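Local coordinates for legionella ubiquitin-specific protease A domain-containing protein (Legionella pneumophila subsp. pneumophila, PDB 5DGG) that probably acts as a CA-clan ubiquitin-specific cysteine protease and may act as a Legionella metaeffector; this piece is its central domain, at residues L13-S18 with I22-V27; Y54-V59 with K145-P150; R65-S70 with A95-Y100; Y139-M144 with P156-T161. All blocks are in the same frame, centred on the assembly; numbering follows the deposited sequence. Where two conformers were deposited one is given.

Contact 1 of 4, residues L13-S18 with I22-V27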
loop_
_atom_site.group_PDB
_atom_site.type_symbol
_atom_site.label_atom_id
_atom_site.label_comp_id
_atom_site.label_asym_id
_atom_site.label_seq_id
_atom_site.Cartn_x
_atom_site.Cartn_y
_atom_site.Cartn_z
ATOM N N LEU A 13 -4.501 11.570 2.014
ATOM C CA LEU A 13 -4.102 12.368 3.162
ATOM C C LEU A 13 -3.230 11.565 4.117
ATOM O O LEU A 13 -2.208 12.075 4.590
ATOM C CB LEU A 13 -5.334 12.916 3.906
ATOM C CG LEU A 13 -5.111 14.175 4.748
ATOM C CD1 LEU A 13 -4.799 15.362 3.842
ATOM C CD2 LEU A 13 -6.313 14.473 5.638
ATOM N N LEU A 14 -3.601 10.311 4.384
ATOM C CA LEU A 14 -2.958 9.560 5.464
ATOM C C LEU A 14 -1.798 8.635 5.065
ATOM O O LEU A 14 -0.991 8.273 5.905
ATOM C CB LEU A 14 -3.988 8.739 6.209
ATOM C CG LEU A 14 -3.677 8.444 7.677
ATOM C CD1 LEU A 14 -3.038 9.608 8.437
ATOM C CD2 LEU A 14 -4.997 8.111 8.335
ATOM N N MET A 15 -1.749 8.218 3.812
ATOM C CA MET A 15 -0.635 7.399 3.316
ATOM C C MET A 15 0.703 8.109 3.545
ATOM O O MET A 15 0.771 9.333 3.522
ATOM C CB MET A 15 -0.817 7.060 1.831
ATOM C CG MET A 15 -1.806 5.931 1.543
ATOM S SD MET A 15 -1.232 4.267 1.955
ATOM C CE MET A 15 0.114 4.064 0.748
ATOM N N PRO A 16 1.771 7.338 3.781
ATOM C CA PRO A 16 3.127 7.933 3.786
ATOM C C PRO A 16 3.393 8.559 2.418
ATOM O O PRO A 16 2.711 8.217 1.445
ATOM C CB PRO A 16 4.060 6.730 3.993
ATOM C CG PRO A 16 3.246 5.526 3.661
ATOM C CD PRO A 16 1.795 5.866 3.857
ATOM N N LYS A 17 4.336 9.484 2.376
ATOM C CA LYS A 17 4.676 10.221 1.177
ATOM C C LYS A 17 6.024 9.727 0.712
ATOM O O LYS A 17 6.836 9.306 1.539
ATOM C CB LYS A 17 4.815 11.730 1.478
ATOM C CG LYS A 17 3.610 12.388 2.128
ATOM C CD LYS A 17 2.421 12.391 1.201
ATOM C CE LYS A 17 1.103 12.242 1.972
ATOM N NZ LYS A 17 0.090 11.534 1.123
ATOM N N SER A 18 6.277 9.828 -0.589
ATOM C CA SER A 18 7.548 9.484 -1.162
ATOM C C SER A 18 8.643 10.221 -0.457
ATOM O O SER A 18 8.503 11.411 -0.130
ATOM C CB SER A 18 7.624 9.855 -2.639
ATOM O OG SER A 18 6.574 9.235 -3.349
ATOM N N ILE A 22 12.308 5.658 -1.657
ATOM C CA ILE A 22 10.988 5.062 -1.494
ATOM C C ILE A 22 9.973 5.931 -2.191
ATOM O O ILE A 22 9.794 7.134 -1.823
ATOM C CB ILE A 22 10.590 4.935 -0.013
ATOM C CG1 ILE A 22 11.602 4.101 0.759
ATOM C CG2 ILE A 22 9.176 4.353 0.143
ATOM C CD1 ILE A 22 11.550 4.272 2.262
ATOM N N VAL A 23 9.300 5.373 -3.181
ATOM C CA VAL A 23 8.186 6.074 -3.801
ATOM C C VAL A 23 6.861 5.537 -3.318
ATOM O O VAL A 23 6.664 4.331 -3.278
ATOM C CB VAL A 23 8.247 5.955 -5.314
ATOM C CG1 VAL A 23 6.982 6.481 -6.003
ATOM C CG2 VAL A 23 9.496 6.663 -5.824
ATOM N N VAL A 24 5.918 6.439 -3.022
ATOM C CA VAL A 24 4.580 6.064 -2.689
ATOM C C VAL A 24 3.707 6.666 -3.774
ATOM O O VAL A 24 3.616 7.892 -3.921
ATOM C CB VAL A 24 4.146 6.536 -1.274
ATOM C CG1 VAL A 24 2.708 6.054 -0.960
ATOM C CG2 VAL A 24 5.135 6.066 -0.234
ATOM N N MET A 25 3.111 5.810 -4.579
ATOM C CA MET A 25 2.257 6.270 -5.669
ATOM C C MET A 25 0.869 6.640 -5.170
ATOM O O MET A 25 0.457 6.220 -4.101
ATOM C CB MET A 25 2.069 5.194 -6.708
ATOM C CG MET A 25 3.310 4.428 -6.990
ATOM S SD MET A 25 3.504 4.004 -8.689
ATOM C CE MET A 25 4.194 5.628 -9.009
ATOM N N ALA A 26 0.170 7.410 -6.007
ATOM C CA ALA A 26 -1.217 7.754 -5.754
ATOM C C ALA A 26 -2.096 6.531 -5.831
ATOM O O ALA A 26 -1.762 5.497 -6.446
ATOM C CB ALA A 26 -1.715 8.793 -6.740
ATOM N N VAL A 27 -3.270 6.702 -5.275
ATOM C CA VAL A 27 -4.258 5.633 -5.292
ATOM C C VAL A 27 -4.585 5.120 -6.700
ATOM O O VAL A 27 -4.724 5.881 -7.669
ATOM C CB VAL A 27 -5.561 6.016 -4.577
ATOM C CG1 VAL A 27 -5.297 6.280 -3.105
ATOM C CG2 VAL A 27 -6.230 7.198 -5.254
HETATM O O HOH W 1 3.628 10.155 -2.325
#

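Contact 2 of 4, residues Y54-V59 with K145-P150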
loop_
_atom_site.group_PDB
_atom_site.type_symbol
_atom_site.label_atom_id
_atom_site.label_comp_id
_atom_site.label_asym_id
_atom_site.label_seq_id
_atom_site.Cartn_x
_atom_site.Cartn_y
_atom_site.Cartn_z
ATOM N N TYR A 54 12.195 1.222 -3.661
ATOM C CA TYR A 54 10.915 0.702 -3.216
ATOM C C TYR A 54 9.782 1.532 -3.818
ATOM O O TYR A 54 9.892 2.743 -3.939
ATOM C CB TYR A 54 10.782 0.759 -1.722
ATOM C CG TYR A 54 11.852 0.082 -0.976
ATOM C CD1 TYR A 54 11.765 -1.264 -0.741
ATOM C CD2 TYR A 54 12.938 0.785 -0.443
ATOM C CE1 TYR A 54 12.732 -1.940 -0.063
ATOM C CE2 TYR A 54 13.953 0.097 0.254
ATOM C CZ TYR A 54 13.799 -1.266 0.464
ATOM O OH TYR A 54 14.712 -2.083 1.141
ATOM N N ILE A 55 8.692 0.860 -4.207
ATOM C CA ILE A 55 7.492 1.514 -4.750
ATOM C C ILE A 55 6.277 0.928 -4.040
ATOM O O ILE A 55 6.117 -0.272 -4.064
ATOM C CB ILE A 55 7.365 1.304 -6.267
ATOM C CG1 ILE A 55 8.611 1.801 -6.995
ATOM C CG2 ILE A 55 6.162 2.078 -6.746
ATOM C CD1 ILE A 55 8.737 1.505 -8.475
ATOM N N MET A 56 5.475 1.768 -3.382
ATOM C CA MET A 56 4.232 1.372 -2.747
ATOM C C MET A 56 3.016 1.860 -3.543
ATOM O O MET A 56 2.969 3.000 -4.027
ATOM C CB MET A 56 4.085 1.961 -1.358
ATOM C CG MET A 56 5.296 1.944 -0.464
ATOM S SD MET A 56 4.646 2.346 1.176
ATOM C CE MET A 56 6.161 2.206 2.027
ATOM N N ILE A 57 1.985 1.063 -3.597
ATOM C CA ILE A 57 0.732 1.509 -4.253
ATOM C C ILE A 57 -0.456 1.134 -3.425
ATOM O O ILE A 57 -0.652 -0.037 -3.142
ATOM C CB ILE A 57 0.539 0.890 -5.683
ATOM C CG1 ILE A 57 1.834 0.913 -6.485
ATOM C CG2 ILE A 57 -0.584 1.653 -6.411
ATOM C CD1 ILE A 57 1.725 0.361 -7.910
ATOM N N PRO A 58 -1.286 2.111 -3.018
ATOM C CA PRO A 58 -2.536 1.709 -2.435
ATOM C C PRO A 58 -3.576 1.401 -3.497
ATOM O O PRO A 58 -3.810 2.212 -4.371
ATOM C CB PRO A 58 -2.932 2.910 -1.582
ATOM C CG PRO A 58 -2.236 4.093 -2.252
ATOM C CD PRO A 58 -1.186 3.577 -3.170
ATOM N N VAL A 59 -4.181 0.230 -3.447
ATOM C CA VAL A 59 -5.069 -0.204 -4.532
ATOM C C VAL A 59 -6.480 -0.421 -4.005
ATOM O O VAL A 59 -6.716 -1.233 -3.111
ATOM C CB VAL A 59 -4.581 -1.481 -5.203
ATOM C CG1 VAL A 59 -5.507 -1.911 -6.330
ATOM C CG2 VAL A 59 -3.175 -1.290 -5.733
ATOM N N LYS A 145 8.822 2.389 7.469
ATOM C CA LYS A 145 9.857 2.150 8.503
ATOM C C LYS A 145 10.759 0.966 8.140
ATOM O O LYS A 145 12.006 1.092 8.156
ATOM C CB LYS A 145 9.160 1.904 9.857
ATOM C CG LYS A 145 10.104 1.700 11.053
ATOM C CD LYS A 145 9.293 1.361 12.302
ATOM C CE LYS A 145 10.136 1.408 13.558
ATOM N NZ LYS A 145 9.255 1.328 14.759
ATOM N N GLU A 146 10.163 -0.170 7.805
ATOM C CA GLU A 146 10.936 -1.342 7.432
ATOM C C GLU A 146 11.876 -1.021 6.296
ATOM O O GLU A 146 12.994 -1.505 6.285
ATOM C CB GLU A 146 10.098 -2.559 6.996
ATOM C CG GLU A 146 9.291 -3.290 8.055
ATOM C CD GLU A 146 8.402 -4.396 7.426
ATOM O OE1 GLU A 146 7.411 -4.761 8.079
ATOM O OE2 GLU A 146 8.668 -4.910 6.286
ATOM N N PHE A 147 11.452 -0.208 5.345
ATOM C CA PHE A 147 12.294 0.096 4.196
ATOM C C PHE A 147 13.365 1.131 4.506
ATOM O O PHE A 147 14.123 1.517 3.597
ATOM C CB PHE A 147 11.482 0.613 3.018
ATOM C CG PHE A 147 10.525 -0.385 2.442
ATOM C CD1 PHE A 147 10.690 -1.744 2.619
ATOM C CD2 PHE A 147 9.483 0.057 1.676
ATOM C CE1 PHE A 147 9.811 -2.646 2.038
ATOM C CE2 PHE A 147 8.576 -0.813 1.131
ATOM C CZ PHE A 147 8.738 -2.173 1.292
ATOM N N GLY A 148 13.445 1.545 5.774
ATOM C CA GLY A 148 14.547 2.389 6.244
ATOM C C GLY A 148 14.271 3.862 6.124
ATOM O O GLY A 148 15.200 4.640 6.123
ATOM N N ALA A 149 13.006 4.263 6.040
ATOM C CA ALA A 149 12.673 5.678 5.953
ATOM C C ALA A 149 13.085 6.339 7.267
ATOM O O ALA A 149 13.144 5.677 8.296
ATOM C CB ALA A 149 11.177 5.866 5.738
ATOM N N PRO A 150 13.330 7.640 7.235
ATOM C CA PRO A 150 13.747 8.330 8.450
ATOM C C PRO A 150 12.574 8.604 9.358
ATOM O O PRO A 150 11.469 8.795 8.888
ATOM C CB PRO A 150 14.340 9.647 7.937
ATOM C CG PRO A 150 13.727 9.860 6.599
ATOM C CD PRO A 150 13.314 8.520 6.050
#

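Contact 3 of 4, residues R65-S70 with A95-Y100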
loop_
_atom_site.group_PDB
_atom_site.type_symbol
_atom_site.label_atom_id
_atom_site.label_comp_id
_atom_site.label_asym_id
_atom_site.label_seq_id
_atom_site.Cartn_x
_atom_site.Cartn_y
_atom_site.Cartn_z
ATOM N N ARG A 65 -6.193 -2.494 -0.585
ATOM C CA ARG A 65 -5.064 -3.378 -0.462
ATOM C C ARG A 65 -3.768 -2.620 -0.754
ATOM O O ARG A 65 -3.766 -1.523 -1.315
ATOM C CB ARG A 65 -5.228 -4.567 -1.424
ATOM C CG ARG A 65 -6.376 -5.505 -1.088
ATOM C CD ARG A 65 -6.496 -6.615 -2.119
ATOM N NE ARG A 65 -7.653 -7.454 -1.877
ATOM C CZ ARG A 65 -8.884 -7.244 -2.365
ATOM N NH1 ARG A 65 -9.179 -6.226 -3.147
ATOM N NH2 ARG A 65 -9.838 -8.085 -2.061
ATOM N N GLY A 66 -2.658 -3.186 -0.336
ATOM C CA GLY A 66 -1.368 -2.564 -0.553
ATOM C C GLY A 66 -0.460 -3.399 -1.421
ATOM O O GLY A 66 -0.470 -4.620 -1.360
ATOM N N VAL A 67 0.260 -2.728 -2.305
ATOM C CA VAL A 67 1.236 -3.335 -3.148
ATOM C C VAL A 67 2.597 -2.731 -2.851
ATOM O O VAL A 67 2.755 -1.485 -2.913
ATOM C CB VAL A 67 0.874 -3.054 -4.619
ATOM C CG1 VAL A 67 1.971 -3.526 -5.564
ATOM C CG2 VAL A 67 -0.452 -3.662 -4.940
ATOM N N TYR A 68 3.576 -3.570 -2.566
ATOM C CA TYR A 68 4.935 -3.133 -2.192
ATOM C C TYR A 68 5.963 -3.820 -3.059
ATOM O O TYR A 68 6.168 -5.042 -2.952
ATOM C CB TYR A 68 5.219 -3.353 -0.688
ATOM C CG TYR A 68 4.077 -2.869 0.115
ATOM C CD1 TYR A 68 4.019 -1.557 0.492
ATOM C CD2 TYR A 68 3.041 -3.718 0.494
ATOM C CE1 TYR A 68 2.945 -1.065 1.175
ATOM C CE2 TYR A 68 1.959 -3.239 1.170
ATOM C CZ TYR A 68 1.904 -1.908 1.492
ATOM O OH TYR A 68 0.861 -1.387 2.232
ATOM N N LEU A 69 6.598 -3.032 -3.923
ATOM C CA LEU A 69 7.626 -3.530 -4.831
ATOM C C LEU A 69 9.000 -3.145 -4.312
ATOM O O LEU A 69 9.246 -1.963 -3.992
ATOM C CB LEU A 69 7.425 -2.951 -6.250
ATOM C CG LEU A 69 8.400 -3.388 -7.356
ATOM C CD1 LEU A 69 8.256 -4.850 -7.757
ATOM C CD2 LEU A 69 8.212 -2.544 -8.614
ATOM N N SER A 70 9.868 -4.131 -4.222
ATOM C CA SER A 70 11.243 -3.985 -3.794
ATOM C C SER A 70 12.112 -4.423 -4.939
ATOM O O SER A 70 11.937 -5.518 -5.505
ATOM C CB SER A 70 11.571 -4.881 -2.578
ATOM O OG SER A 70 10.779 -4.553 -1.500
ATOM N N ALA A 95 -4.838 -12.668 -3.639
ATOM C CA ALA A 95 -4.818 -13.349 -4.947
ATOM C C ALA A 95 -5.533 -12.537 -6.008
ATOM O O ALA A 95 -5.182 -12.577 -7.194
ATOM C CB ALA A 95 -5.447 -14.741 -4.825
ATOM N N VAL A 96 -6.479 -11.735 -5.562
ATOM C CA VAL A 96 -7.248 -10.915 -6.465
ATOM C C VAL A 96 -6.365 -9.874 -7.188
ATOM O O VAL A 96 -6.741 -9.344 -8.225
ATOM C CB VAL A 96 -8.439 -10.287 -5.693
ATOM C CG1 VAL A 96 -8.031 -9.029 -4.943
ATOM C CG2 VAL A 96 -9.597 -10.015 -6.615
ATOM N N LEU A 97 -5.174 -9.583 -6.661
ATOM C CA LEU A 97 -4.265 -8.633 -7.292
ATOM C C LEU A 97 -3.179 -9.234 -8.151
ATOM O O LEU A 97 -2.470 -8.465 -8.798
ATOM C CB LEU A 97 -3.575 -7.711 -6.259
ATOM C CG LEU A 97 -4.502 -6.748 -5.506
ATOM C CD1 LEU A 97 -3.694 -5.894 -4.561
ATOM C CD2 LEU A 97 -5.290 -5.867 -6.427
ATOM N N ASP A 98 -3.027 -10.556 -8.179
ATOM C CA ASP A 98 -1.871 -11.161 -8.869
ATOM C C ASP A 98 -1.835 -10.759 -10.335
ATOM O O ASP A 98 -0.840 -10.217 -10.819
ATOM C CB ASP A 98 -1.859 -12.689 -8.772
ATOM C CG ASP A 98 -1.569 -13.211 -7.374
ATOM O OD1 ASP A 98 -1.285 -12.422 -6.434
ATOM O OD2 ASP A 98 -1.682 -14.446 -7.157
ATOM N N ASP A 99 -2.945 -10.965 -11.043
ATOM C CA ASP A 99 -2.993 -10.707 -12.485
ATOM C C ASP A 99 -2.897 -9.245 -12.784
ATOM O O ASP A 99 -2.230 -8.864 -13.723
ATOM C CB ASP A 99 -4.318 -11.187 -13.072
ATOM C CG ASP A 99 -4.345 -12.677 -13.281
ATOM O OD1 ASP A 99 -3.320 -13.231 -13.761
ATOM O OD2 ASP A 99 -5.386 -13.293 -12.950
ATOM N N TYR A 100 -3.596 -8.465 -11.961
ATOM C CA TYR A 100 -3.665 -7.027 -12.082
ATOM C C TYR A 100 -2.298 -6.423 -12.013
ATOM O O TYR A 100 -1.919 -5.630 -12.889
ATOM C CB TYR A 100 -4.562 -6.416 -10.990
ATOM C CG TYR A 100 -4.699 -4.910 -11.069
ATOM C CD1 TYR A 100 -5.478 -4.319 -12.074
ATOM C CD2 TYR A 100 -4.064 -4.070 -10.167
ATOM C CE1 TYR A 100 -5.610 -2.943 -12.145
ATOM C CE2 TYR A 100 -4.184 -2.697 -10.242
ATOM C CZ TYR A 100 -4.985 -2.147 -11.240
ATOM O OH TYR A 100 -5.125 -0.803 -11.377
#

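Contact 4 of 4, residues Y139-M144 with P156-T161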
loop_
_atom_site.group_PDB
_atom_site.type_symbol
_atom_site.label_atom_id
_atom_site.label_comp_id
_atom_site.label_asym_id
_atom_site.label_seq_id
_atom_site.Cartn_x
_atom_site.Cartn_y
_atom_site.Cartn_z
ATOM N N TYR A 139 -0.376 -0.219 7.553
ATOM C CA TYR A 139 0.624 -1.184 7.058
ATOM C C TYR A 139 1.686 -0.519 6.144
ATOM O O TYR A 139 2.892 -0.888 6.198
ATOM C CB TYR A 139 -0.059 -2.408 6.431
ATOM C CG TYR A 139 0.867 -3.592 6.147
ATOM C CD1 TYR A 139 1.162 -4.498 7.119
ATOM C CD2 TYR A 139 1.439 -3.777 4.873
ATOM C CE1 TYR A 139 2.031 -5.548 6.908
ATOM C CE2 TYR A 139 2.283 -4.849 4.616
ATOM C CZ TYR A 139 2.583 -5.737 5.651
ATOM O OH TYR A 139 3.395 -6.814 5.473
ATOM N N SER A 140 1.228 0.451 5.337
ATOM C CA SER A 140 2.097 1.195 4.484
ATOM C C SER A 140 3.136 2.021 5.298
ATOM O O SER A 140 4.309 2.174 4.920
ATOM C CB SER A 140 1.273 2.090 3.547
ATOM O OG SER A 140 0.482 1.301 2.655
ATOM N N HIS A 141 2.689 2.620 6.383
ATOM C CA HIS A 141 3.601 3.253 7.326
ATOM C C HIS A 141 4.596 2.226 7.914
ATOM O O HIS A 141 5.783 2.485 7.993
ATOM C CB HIS A 141 2.800 3.958 8.412
ATOM C CG HIS A 141 2.213 5.259 7.970
ATOM N ND1 HIS A 141 2.935 6.431 7.965
ATOM C CD2 HIS A 141 1.009 5.564 7.448
ATOM C CE1 HIS A 141 2.188 7.409 7.492
ATOM N NE2 HIS A 141 1.015 6.910 7.172
ATOM N N LYS A 142 4.116 1.055 8.310
ATOM C CA LYS A 142 4.992 0.024 8.797
ATOM C C LYS A 142 6.057 -0.324 7.758
ATOM O O LYS A 142 7.254 -0.469 8.106
ATOM C CB LYS A 142 4.194 -1.217 9.135
ATOM C CG LYS A 142 5.077 -2.390 9.551
ATOM C CD LYS A 142 4.287 -3.668 9.766
ATOM C CE LYS A 142 5.145 -4.616 10.610
ATOM N NZ LYS A 142 4.494 -5.932 10.778
ATOM N N LYS A 143 5.644 -0.452 6.488
ATOM C CA LYS A 143 6.630 -0.732 5.441
ATOM C C LYS A 143 7.631 0.406 5.233
ATOM O O LYS A 143 8.813 0.174 4.953
ATOM C CB LYS A 143 5.967 -1.107 4.099
ATOM C CG LYS A 143 5.119 -2.336 4.118
ATOM C CD LYS A 143 5.741 -3.618 4.577
ATOM C CE LYS A 143 6.930 -4.063 3.783
ATOM N NZ LYS A 143 7.207 -5.514 4.117
ATOM N N MET A 144 7.149 1.631 5.362
ATOM C CA MET A 144 7.963 2.802 5.253
ATOM C C MET A 144 9.137 2.718 6.224
ATOM O O MET A 144 10.312 2.879 5.835
ATOM C CB MET A 144 7.108 4.035 5.536
ATOM C CG MET A 144 7.681 5.306 5.043
ATOM S SD MET A 144 7.609 5.466 3.232
ATOM C CE MET A 144 8.525 6.999 3.226
ATOM N N PRO A 156 4.474 6.677 13.709
ATOM C CA PRO A 156 4.655 5.561 14.638
ATOM C C PRO A 156 3.374 5.177 15.352
ATOM O O PRO A 156 3.186 4.016 15.708
ATOM C CB PRO A 156 5.685 6.093 15.648
ATOM C CG PRO A 156 6.283 7.298 15.034
ATOM C CD PRO A 156 5.290 7.850 14.059
ATOM N N ILE A 157 2.467 6.130 15.527
ATOM C CA ILE A 157 1.219 5.826 16.214
ATOM C C ILE A 157 0.406 4.814 15.429
ATOM O O ILE A 157 -0.125 3.849 15.989
ATOM C CB ILE A 157 0.376 7.070 16.462
ATOM C CG1 ILE A 157 1.177 8.094 17.296
ATOM C CG2 ILE A 157 -0.876 6.678 17.220
ATOM C CD1 ILE A 157 0.541 9.478 17.359
ATOM N N LEU A 158 0.306 5.034 14.120
ATOM C CA LEU A 158 -0.384 4.058 13.275
ATOM C C LEU A 158 0.313 2.708 13.233
ATOM O O LEU A 158 -0.355 1.679 13.249
ATOM C CB LEU A 158 -0.568 4.591 11.850
ATOM C CG LEU A 158 -1.298 5.900 11.683
ATOM C CD1 LEU A 158 -1.353 6.234 10.210
ATOM C CD2 LEU A 158 -2.700 5.873 12.251
ATOM N N ILE A 159 1.641 2.696 13.152
ATOM C CA ILE A 159 2.359 1.443 13.132
ATOM C C ILE A 159 2.157 0.640 14.411
ATOM O O ILE A 159 1.941 -0.558 14.357
ATOM C CB ILE A 159 3.863 1.674 12.959
ATOM C CG1 ILE A 159 4.144 2.218 11.566
ATOM C CG2 ILE A 159 4.635 0.391 13.207
ATOM C CD1 ILE A 159 5.540 2.788 11.403
ATOM N N ASP A 160 2.294 1.314 15.556
ATOM C CA ASP A 160 2.204 0.624 16.855
ATOM C C ASP A 160 0.776 0.223 17.160
ATOM O O ASP A 160 0.552 -0.808 17.772
ATOM C CB ASP A 160 2.768 1.464 18.023
ATOM C CG ASP A 160 4.248 1.880 17.819
ATOM O OD1 ASP A 160 4.958 1.301 16.954
ATOM O OD2 ASP A 160 4.671 2.828 18.506
ATOM N N THR A 161 -0.203 1.009 16.732
ATOM C CA THR A 161 -1.589 0.562 16.905
ATOM C C THR A 161 -1.844 -0.709 16.092
ATOM O O THR A 161 -2.329 -1.760 16.620
ATOM C CB THR A 161 -2.581 1.663 16.570
ATOM O OG1 THR A 161 -2.332 2.782 17.435
ATOM C CG2 THR A 161 -4.016 1.169 16.758
#

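Contact 1 of 4, residues L13-S18 with I22-V27
Ser-18 and Val-24 form the heart of a helix-to-strand connection, in which the chain leaves helix 8-14 at Met-15 and runs in extended form beside an edge strand, 22-29, of the domain's mixed sheet. The polar part is compact. Val-24 N donates to Ser-18 OG over 2.9 Å, and the N-H...O angle of 171° makes this a nearly straight bond. The hydroxyl is presented by a chi1 of -57°, which sets OG beside its own backbone N and anti to the carbonyl carbon. A water closes the same junction: it accepts from Ser-18 N at 3.2 Å and donates to Val-24 O at 2.8 Å. Both backbone polar groups of Val-24 are thus engaged by the incoming segment or its water, while Val-23 makes the sheet bonds to Tyr-54 and Met-56. This edge of the strand is met here by a loop and a water. A longer CA-H...O approach, from Ser-18 CA to Ile-22 O at 3.3 Å, accompanies these bonds.

The apolar part centres on the Val-24 side chain, both of whose methyls rest against the carbonyl oxygen of Pro-16. CG2 is also loosely packed on the Pro-16 ring, 4.4 Å from its CG. The Met-15 chain is bent at chi2 and chi3 and brings its terminal methyl to the same valine. Beyond it, Met-15 rests on Ser-140 of helix 132-146. The tightest part of this grip is Val-24 CG1, 3.2 Å from Pro-16 O and 3.7 Å from Met-15 CE.

Contact 2 of 4, residues Y54-V59 with K145-P150
Tyr-54 and Phe-147 make an offset aromatic stack that joins the start of strand 54-60, next to the edge strand 22-29 in the sheet, to the turn that ends helix 132-146. The evidence is in the ring geometry: the centroids lie 3.9 Å apart and the planes are inclined by only 8°. The offset slides Phe-147 CD1 over Tyr-54 CE1, 3.4 Å away, and Phe-147 CG stands 3.5 Å above the tyrosine plane. The displacement also brings the Phe-147 methylene over the same face of Tyr-54; CB is 3.7 Å from the tyrosine centroid and 12° off the ring normal, a CH-pi contact added to the stack. Tyr-54 therefore packs against both the ring and its stem.

Met-56, two residues along the strand and on the same side of the sheet, supplies a third member. Its chain is extended beyond CG, which carries CE out to 4.0 Å from Phe-147 CE2. The methyl approaches that ring obliquely.

The phenylalanine is delivered by a Schellman motif. Gly-148 is the first residue to leave helical angles, with positive phi, and its N bonds to Lys-145 O at 2.8 Å; Ala-149 N reaches further back, to Met-144 O, completing the pair of bonds. This reversal fixes the backbone immediately after Phe-147. Around the stack, Ile-22 of strand 22-29 touches both side chains and Ser-70 of strand 65-70 lies beside Tyr-54, while Met-56 rests on Ser-140, Lys-143 and Met-144, so that helix 132-146 sits across this face of three adjacent strands.

Contact 3 of 4, residues R65-S70 with A95-Y100
Arg-65 and Leu-97 meet where strand 65-70, the middle strand of the five-stranded mixed sheet, is covered by the turn leading into helix 98-108. This is the layered packing of an alpha/beta domain. Side-chain conformation decides how each group arrives. Arg-65 starts with chi1 at -67°, CG beside the backbone N, and then runs straight from CG to NE (chi2 178°, chi3 -175°), so its aliphatic stem reaches out past Leu-97 before the guanidinium begins. Leu-97 CD1 packs on that stem, 3.7 Å from Arg-65 CB and 3.8 Å from Arg-65 CD, the two side chains meeting at a slant.

At the far end of the arginine, Val-96 CG1 stands over one face of the guanidinium, about centrally, with 3.2 Å to Arg-65 CZ and about 3.5 Å to each of NE, NH1 and NH2. The valine reaches it with CG1 between its own backbone N and carbonyl carbon. As Val-96 was deposited in two conformers, the shortness of this approach is doubtful, but the over-the-face direction is clear for the one given. The charge is met separately: Arg-65 NE makes a salt bridge to Asp-87.

The strand has two faces. Val-67 belongs to the helix 98-108 side, together with Val-59 of the neighbouring strand, which Leu-97 also touches. Tyr-68 turns to the other face, where its OH bonds to Ser-140. Leu-97 reaches two residues on its own face of the strand: besides Arg-65, its CD1 lies 4.0 Å from Val-67 CG2.

Contact 4 of 4, residues Y139-M144 with P156-T161
Ile-159 lays its CG1-CD1 arm over the backbone of segment 139-144 at the His-141 to Lys-142 peptide. CD1 stands 3.4 Å from His-141 O, and CG1 is 3.5 Å from Lys-142 N. With chi1 at -68°, CG1 is anti to the carbonyl carbon and extends across to the other helix. The same CG1 touches the His-141 methylene, 3.8 Å from its CB.

Leu-158 takes the imidazole instead. Its CD1 comes to 3.7 Å from His-141 CD2, meeting the ring obliquely. The ring is held by the hydrogen bond between His-141 NE2 and Leu-14 O at the close of helix 8-14; the histidine thus serves as an apolar surface for one helix and a polar tie to another. Lys-142 contributes mainly its backbone and the base of its side chain, the extended remainder leading away toward a long, weak ion pair with Asp-163.

The axes of the two short helical segments approach to 8.2 Å and cross at -108°. Branched aliphatic side chains packed on a neighbouring backbone make this a steeply crossed helix pair, linking helix 132-146, which lies on the sheet, to helix 156-165, which in turn packs on helix 171-183 in this alpha/beta domain.

Overall arrangement
All four contacts lie within the LupA family domain; contacts 1 to 3 reach its mixed sheet, and contact 4 joins two helices beside it. Contacts 1 and 2, centres about 8 Å apart, meet through backbone bonds between neighbouring strands 22-29 and 54-60; contact 3 continues onto strand 65-70. Contacts 2 and 4 share helix 132-146. Contact 3 packs on the opposite face of the sheet, its centre about 19 Å from that of contact 4, yet the two touch through Tyr-68 OH and Ser-140 OG. Along the chain, contact 1 comes first, contact 3 is nested within contact 2, and contacts 2 and 4 interleave. Contacts 1 and 4 are local, whereas contacts 2 and 3 tie sequence-distant segments together.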